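Local coordinates for protein putative pterin-4-alpha-carbinolamine dehydratase (Brucella melitensis, PDB 3JST) that probably catalyses the dehydration of 4a-hydroxytetrahydrobiopterin to 6,7-dihydrobiopterin, at residues E28-A42 with F63-T75. Numbering follows the deposited sequence.
With EDO (1,2-ethanediol), chain C.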
loop_
_atom_site.group_PDB
_atom_site.type_symbol
_atom_site.label_atom_id
_atom_site.label_comp_id
_atom_site.label_asym_id
_atom_site.label_seq_id
_atom_site.Cartn_x
_atom_site.Cartn_y
_atom_site.Cartn_z
ATOM N N GLU A 28 0.224 0.811 -13.270
ATOM C CA GLU A 28 1.325 1.415 -12.520
ATOM C C GLU A 28 0.879 1.605 -11.071
ATOM O O GLU A 28 0.559 2.713 -10.633
ATOM C CB GLU A 28 1.751 2.744 -13.148
ATOM C CG GLU A 28 2.198 2.631 -14.597
ATOM C CD GLU A 28 3.382 1.701 -14.782
ATOM O OE1 GLU A 28 4.322 1.749 -13.957
ATOM O OE2 GLU A 28 3.373 0.923 -15.760
ATOM N N ALA A 29 0.848 0.493 -10.348
ATOM C CA ALA A 29 0.368 0.462 -8.977
ATOM C C ALA A 29 0.834 -0.831 -8.311
ATOM O O ALA A 29 1.180 -1.804 -8.996
ATOM C CB ALA A 29 -1.167 0.567 -8.948
ATOM N N ILE A 30 0.852 -0.840 -6.983
ATOM C CA ILE A 30 1.201 -2.048 -6.232
ATOM C C ILE A 30 0.056 -2.446 -5.315
ATOM O O ILE A 30 -0.760 -1.604 -4.923
ATOM C CB ILE A 30 2.517 -1.882 -5.430
ATOM C CG1 ILE A 30 2.402 -0.761 -4.386
ATOM C CG2 ILE A 30 3.680 -1.615 -6.388
ATOM C CD1 ILE A 30 3.634 -0.621 -3.484
ATOM N N THR A 31 -0.011 -3.730 -4.978
ATOM C CA THR A 31 -1.149 -4.251 -4.246
ATOM C C THR A 31 -0.779 -5.395 -3.301
ATOM O O THR A 31 0.142 -6.168 -3.564
ATOM C CB THR A 31 -2.277 -4.702 -5.222
ATOM O OG1 THR A 31 -3.482 -4.963 -4.486
ATOM C CG2 THR A 31 -1.867 -5.946 -6.018
ATOM N N ARG A 32 -1.490 -5.453 -2.178
ATOM C CA ARG A 32 -1.466 -6.604 -1.289
ATOM C C ARG A 32 -2.875 -6.862 -0.754
ATOM O O ARG A 32 -3.635 -5.923 -0.485
ATOM C CB ARG A 32 -0.505 -6.387 -0.116
ATOM C CG ARG A 32 -0.487 -7.568 0.859
ATOM C CD ARG A 32 0.614 -7.487 1.902
ATOM N NE ARG A 32 0.564 -8.659 2.778
ATOM C CZ ARG A 32 1.201 -8.788 3.940
ATOM N NH1 ARG A 32 1.064 -9.913 4.638
ATOM N NH2 ARG A 32 1.976 -7.815 4.415
ATOM N N SER A 33 -3.209 -8.139 -0.613
ATOM C CA SER A 33 -4.429 -8.568 0.041
ATOM C C SER A 33 -4.069 -9.051 1.436
ATOM O O SER A 33 -3.335 -10.034 1.593
ATOM C CB SER A 33 -5.095 -9.696 -0.748
ATOM O OG SER A 33 -5.528 -9.229 -2.013
ATOM N N PHE A 34 -4.560 -8.333 2.441
ATOM C CA PHE A 34 -4.360 -8.701 3.831
ATOM C C PHE A 34 -5.532 -9.566 4.275
ATOM O O PHE A 34 -6.677 -9.321 3.884
ATOM C CB PHE A 34 -4.273 -7.456 4.717
ATOM C CG PHE A 34 -3.083 -6.576 4.424
ATOM C CD1 PHE A 34 -1.908 -6.707 5.159
ATOM C CD2 PHE A 34 -3.140 -5.612 3.421
ATOM C CE1 PHE A 34 -0.809 -5.890 4.899
ATOM C CE2 PHE A 34 -2.054 -4.794 3.152
ATOM C CZ PHE A 34 -0.884 -4.932 3.893
ATOM N N LYS A 35 -5.230 -10.575 5.084
ATOM C CA LYS A 35 -6.231 -11.448 5.671
ATOM C C LYS A 35 -6.005 -11.465 7.175
ATOM O O LYS A 35 -4.964 -11.913 7.646
ATOM C CB LYS A 35 -6.097 -12.857 5.098
ATOM C CG LYS A 35 -7.184 -13.833 5.533
ATOM C CD LYS A 35 -8.479 -13.621 4.757
ATOM C CE LYS A 35 -9.452 -14.778 4.962
ATOM N NZ LYS A 35 -8.907 -16.063 4.439
ATOM N N PHE A 36 -6.980 -10.964 7.923
ATOM C CA PHE A 36 -6.904 -10.924 9.377
ATOM C C PHE A 36 -7.817 -11.987 9.972
ATOM O O PHE A 36 -8.541 -12.664 9.247
ATOM C CB PHE A 36 -7.273 -9.528 9.866
ATOM C CG PHE A 36 -6.394 -8.455 9.302
ATOM C CD1 PHE A 36 -5.138 -8.218 9.844
ATOM C CD2 PHE A 36 -6.799 -7.710 8.202
ATOM C CE1 PHE A 36 -4.314 -7.234 9.322
ATOM C CE2 PHE A 36 -5.981 -6.724 7.675
ATOM C CZ PHE A 36 -4.734 -6.486 8.236
ATOM N N LYS A 37 -7.771 -12.161 11.286
ATOM C CA LYS A 37 -8.574 -13.203 11.916
ATOM C C LYS A 37 -10.053 -12.827 12.009
ATOM O O LYS A 37 -10.911 -13.709 12.039
ATOM C CB LYS A 37 -8.011 -13.596 13.290
ATOM C CG LYS A 37 -8.090 -12.533 14.382
ATOM C CD LYS A 37 -7.805 -13.167 15.750
ATOM C CE LYS A 37 -7.266 -12.159 16.755
ATOM N NZ LYS A 37 -5.939 -11.616 16.331
ATOM N N ASP A 38 -10.352 -11.529 12.043
ATOM C CA ASP A 38 -11.738 -11.059 12.115
ATOM C C ASP A 38 -11.876 -9.616 11.624
ATOM O O ASP A 38 -10.887 -8.987 11.236
ATOM C CB ASP A 38 -12.287 -11.211 13.548
ATOM C CG ASP A 38 -11.409 -10.541 14.609
ATOM O OD1 ASP A 38 -10.602 -9.638 14.296
ATOM O OD2 ASP A 38 -11.537 -10.929 15.783
ATOM N N PHE A 39 -13.099 -9.097 11.631
ATOM C CA PHE A 39 -13.336 -7.713 11.228
ATOM C C PHE A 39 -12.654 -6.717 12.167
ATOM O O PHE A 39 -12.048 -5.751 11.709
ATOM C CB PHE A 39 -14.835 -7.411 11.140
ATOM C CG PHE A 39 -15.142 -5.970 10.864
ATOM C CD1 PHE A 39 -14.948 -5.436 9.594
ATOM C CD2 PHE A 39 -15.608 -5.138 11.877
ATOM C CE1 PHE A 39 -15.219 -4.097 9.337
ATOM C CE2 PHE A 39 -15.886 -3.804 11.630
ATOM C CZ PHE A 39 -15.686 -3.280 10.361
ATOM N N SER A 40 -12.754 -6.954 13.473
ATOM C CA SER A 40 -12.183 -6.041 14.469
ATOM C C SER A 40 -10.699 -5.769 14.201
ATOM O O SER A 40 -10.263 -4.622 14.218
ATOM C CB SER A 40 -12.390 -6.593 15.893
ATOM O OG SER A 40 -11.741 -5.785 16.863
ATOM N N THR A 41 -9.941 -6.829 13.934
ATOM C CA THR A 41 -8.512 -6.719 13.653
ATOM C C THR A 41 -8.266 -5.986 12.332
ATOM O O THR A 41 -7.389 -5.125 12.255
ATOM C CB THR A 41 -7.838 -8.113 13.627
ATOM O OG1 THR A 41 -8.163 -8.813 14.834
ATOM C CG2 THR A 41 -6.319 -7.995 13.520
ATOM N N ALA A 42 -9.051 -6.322 11.307
ATOM C CA ALA A 42 -8.989 -5.627 10.020
ATOM C C ALA A 42 -9.285 -4.136 10.169
ATOM O O ALA A 42 -8.628 -3.302 9.545
ATOM C CB ALA A 42 -9.963 -6.254 9.024
ATOM N N PHE A 63 -10.305 -2.020 -0.297
ATOM C CA PHE A 63 -11.573 -2.730 -0.208
ATOM C C PHE A 63 -11.523 -3.583 1.045
ATOM O O PHE A 63 -10.499 -4.215 1.319
ATOM C CB PHE A 63 -11.753 -3.623 -1.445
ATOM C CG PHE A 63 -12.911 -4.588 -1.349
ATOM C CD1 PHE A 63 -14.198 -4.191 -1.685
ATOM C CD2 PHE A 63 -12.708 -5.903 -0.930
ATOM C CE1 PHE A 63 -15.265 -5.084 -1.600
ATOM C CE2 PHE A 63 -13.770 -6.803 -0.844
ATOM C CZ PHE A 63 -15.048 -6.394 -1.179
ATOM N N ASN A 64 -12.618 -3.597 1.800
ATOM C CA ASN A 64 -12.742 -4.463 2.974
ATOM C C ASN A 64 -14.032 -5.275 2.912
ATOM O O ASN A 64 -15.074 -4.776 2.487
ATOM C CB ASN A 64 -12.665 -3.632 4.265
ATOM C CG ASN A 64 -13.165 -4.383 5.492
ATOM O OD1 ASN A 64 -14.205 -4.042 6.046
ATOM N ND2 ASN A 64 -12.427 -5.408 5.919
ATOM N N ALA A 65 -13.932 -6.539 3.304
ATOM C CA ALA A 65 -15.080 -7.420 3.469
ATOM C C ALA A 65 -14.782 -8.314 4.666
ATOM O O ALA A 65 -13.959 -9.218 4.572
ATOM C CB ALA A 65 -15.307 -8.256 2.218
ATOM N N TYR A 66 -15.429 -8.027 5.793
ATOM C CA TYR A 66 -15.157 -8.705 7.062
ATOM C C TYR A 66 -13.653 -8.669 7.399
ATOM O O TYR A 66 -13.131 -7.606 7.734
ATOM C CB TYR A 66 -15.747 -10.130 7.063
ATOM C CG TYR A 66 -15.667 -10.830 8.411
ATOM C CD1 TYR A 66 -16.303 -10.299 9.526
ATOM C CD2 TYR A 66 -14.953 -12.016 8.569
ATOM C CE1 TYR A 66 -16.223 -10.916 10.764
ATOM C CE2 TYR A 66 -14.872 -12.647 9.808
ATOM C CZ TYR A 66 -15.509 -12.091 10.900
ATOM O OH TYR A 66 -15.444 -12.708 12.131
ATOM N N ASN A 67 -12.950 -9.793 7.265
ATOM C CA ASN A 67 -11.550 -9.876 7.697
ATOM C C ASN A 67 -10.518 -9.656 6.588
ATOM O O ASN A 67 -9.308 -9.742 6.838
ATOM C CB ASN A 67 -11.293 -11.221 8.384
ATOM C CG ASN A 67 -11.484 -12.407 7.453
ATOM O OD1 ASN A 67 -12.186 -12.318 6.443
ATOM N ND2 ASN A 67 -10.866 -13.529 7.798
ATOM N N ARG A 68 -10.987 -9.374 5.373
ATOM C CA ARG A 68 -10.100 -9.142 4.231
ATOM C C ARG A 68 -9.973 -7.660 3.948
ATOM O O ARG A 68 -10.979 -6.954 3.905
ATOM C CB ARG A 68 -10.637 -9.833 2.975
ATOM C CG ARG A 68 -10.609 -11.345 3.044
ATOM C CD ARG A 68 -11.152 -11.985 1.772
ATOM N NE ARG A 68 -12.617 -12.070 1.770
ATOM C CZ ARG A 68 -13.441 -11.432 0.933
ATOM N NH1 ARG A 68 -12.983 -10.624 -0.021
ATOM N NH2 ARG A 68 -14.755 -11.618 1.045
ATOM N N VAL A 69 -8.739 -7.195 3.746
ATOM C CA VAL A 69 -8.495 -5.847 3.245
ATOM C C VAL A 69 -7.559 -5.909 2.038
ATOM O O VAL A 69 -6.413 -6.349 2.164
ATOM C CB VAL A 69 -7.868 -4.913 4.310
ATOM C CG1 VAL A 69 -7.877 -3.477 3.804
ATOM C CG2 VAL A 69 -8.602 -5.030 5.637
ATOM N N ASP A 70 -8.062 -5.493 0.875
ATOM C CA ASP A 70 -7.263 -5.425 -0.342
ATOM C C ASP A 70 -6.850 -3.985 -0.571
ATOM O O ASP A 70 -7.701 -3.103 -0.623
ATOM C CB ASP A 70 -8.067 -5.918 -1.550
ATOM C CG ASP A 70 -8.589 -7.326 -1.365
ATOM O OD1 ASP A 70 -7.861 -8.161 -0.797
ATOM O OD2 ASP A 70 -9.737 -7.588 -1.775
ATOM N N VAL A 71 -5.546 -3.759 -0.721
ATOM C CA VAL A 71 -4.996 -2.417 -0.882
ATOM C C VAL A 71 -4.278 -2.278 -2.222
ATOM O O VAL A 71 -3.484 -3.145 -2.595
ATOM C CB VAL A 71 -3.993 -2.093 0.246
ATOM C CG1 VAL A 71 -3.491 -0.656 0.126
ATOM C CG2 VAL A 71 -4.625 -2.336 1.615
ATOM N N THR A 72 -4.575 -1.191 -2.934
ATOM C CA THR A 72 -3.836 -0.783 -4.128
ATOM C C THR A 72 -3.281 0.628 -3.919
ATOM O O THR A 72 -4.006 1.533 -3.486
ATOM C CB THR A 72 -4.732 -0.786 -5.382
ATOM O OG1 THR A 72 -5.193 -2.118 -5.636
ATOM C CG2 THR A 72 -3.970 -0.278 -6.606
ATOM N N LEU A 73 -1.999 0.808 -4.231
ATOM C CA LEU A 73 -1.318 2.086 -4.034
ATOM C C LEU A 73 -0.705 2.593 -5.334
ATOM O O LEU A 73 0.003 1.861 -6.026
ATOM C CB LEU A 73 -0.215 1.947 -2.982
ATOM C CG LEU A 73 -0.616 1.448 -1.588
ATOM C CD1 LEU A 73 0.628 1.223 -0.734
ATOM C CD2 LEU A 73 -1.582 2.407 -0.900
ATOM N N ALA A 74 -1.001 3.851 -5.650
ATOM C CA ALA A 74 -0.339 4.596 -6.718
ATOM C C ALA A 74 -0.417 6.077 -6.348
ATOM O O ALA A 74 -1.230 6.463 -5.506
ATOM C CB ALA A 74 -1.021 4.347 -8.060
ATOM N N THR A 75 0.424 6.893 -6.975
ATOM C CA THR A 75 0.492 8.324 -6.695
ATOM C C THR A 75 -0.112 9.082 -7.867
ATOM O O THR A 75 0.464 9.122 -8.951
ATOM C CB THR A 75 1.944 8.773 -6.468
ATOM O OG1 THR A 75 2.522 7.989 -5.419
ATOM C CG2 THR A 75 2.014 10.264 -6.097
HETATM C C1 EDO C . -8.398 -1.635 -4.670
HETATM O O1 EDO C . -9.665 -2.079 -5.168
HETATM C C2 EDO C . -7.899 -2.593 -3.604
HETATM O O2 EDO C . -7.036 -3.565 -4.199
#
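Thr-31 and Ser-33 spend their hydroxyls on the neighbouring strand 68-73. With OG1 anti to the backbone N (chi1 -169°), Thr-31 donates to Val-71 O over 2.6 Å from above the carbonyl plane, while Arg-32 N binds the same oxygen in that plane. Ser-33 OG donates to Asp-70 OD1 (2.8 Å), here from above the carboxylate plane. Opposite Thr-31 on the same face, Thr-72 OG1 shares a 2.7 Å hydrogen bond with O2 of an ethanediol, probably from the crystallisation liquor. Lys-35 and Arg-68 run side by side, CD to CG 3.6 Å.

The other face is largely apolar. Ile-30 CG1 lies against Leu-73 CB, Phe-34 CE2 meets Val-71 CG2 at 3.9 Å, and Val-69 CG2 touches both the edge of the Phe-36 ring and Ala-42 CB. Arg-32 lies over the Phe-34 ring and bonds Asn-93 through NH2. Phe-45 and Met-92, from helices 39-56 and 83-96, help cover this layer.

At the strand end Asn-67 ties the two segments together: its backbone O accepts from Phe-36 N and its ND2 returns a bond to Phe-36 O (2.9 Å). The backbone N of Phe-39 sits over one face of Tyr-66. Asn-64 ND2 braces the type II' turn by binding Tyr-66 O and Arg-68 O, and Asp-38 N-caps helix 39-56 through Thr-41 N.

Strands 30-35 and 68-73 are the central antiparallel pair of the sheet: the hydroxyls of Thr-31 and Ser-33 add two side-chain bonds to the backbone ladder on the more open, polar face, while the mainly hydrophobic face is covered by helices.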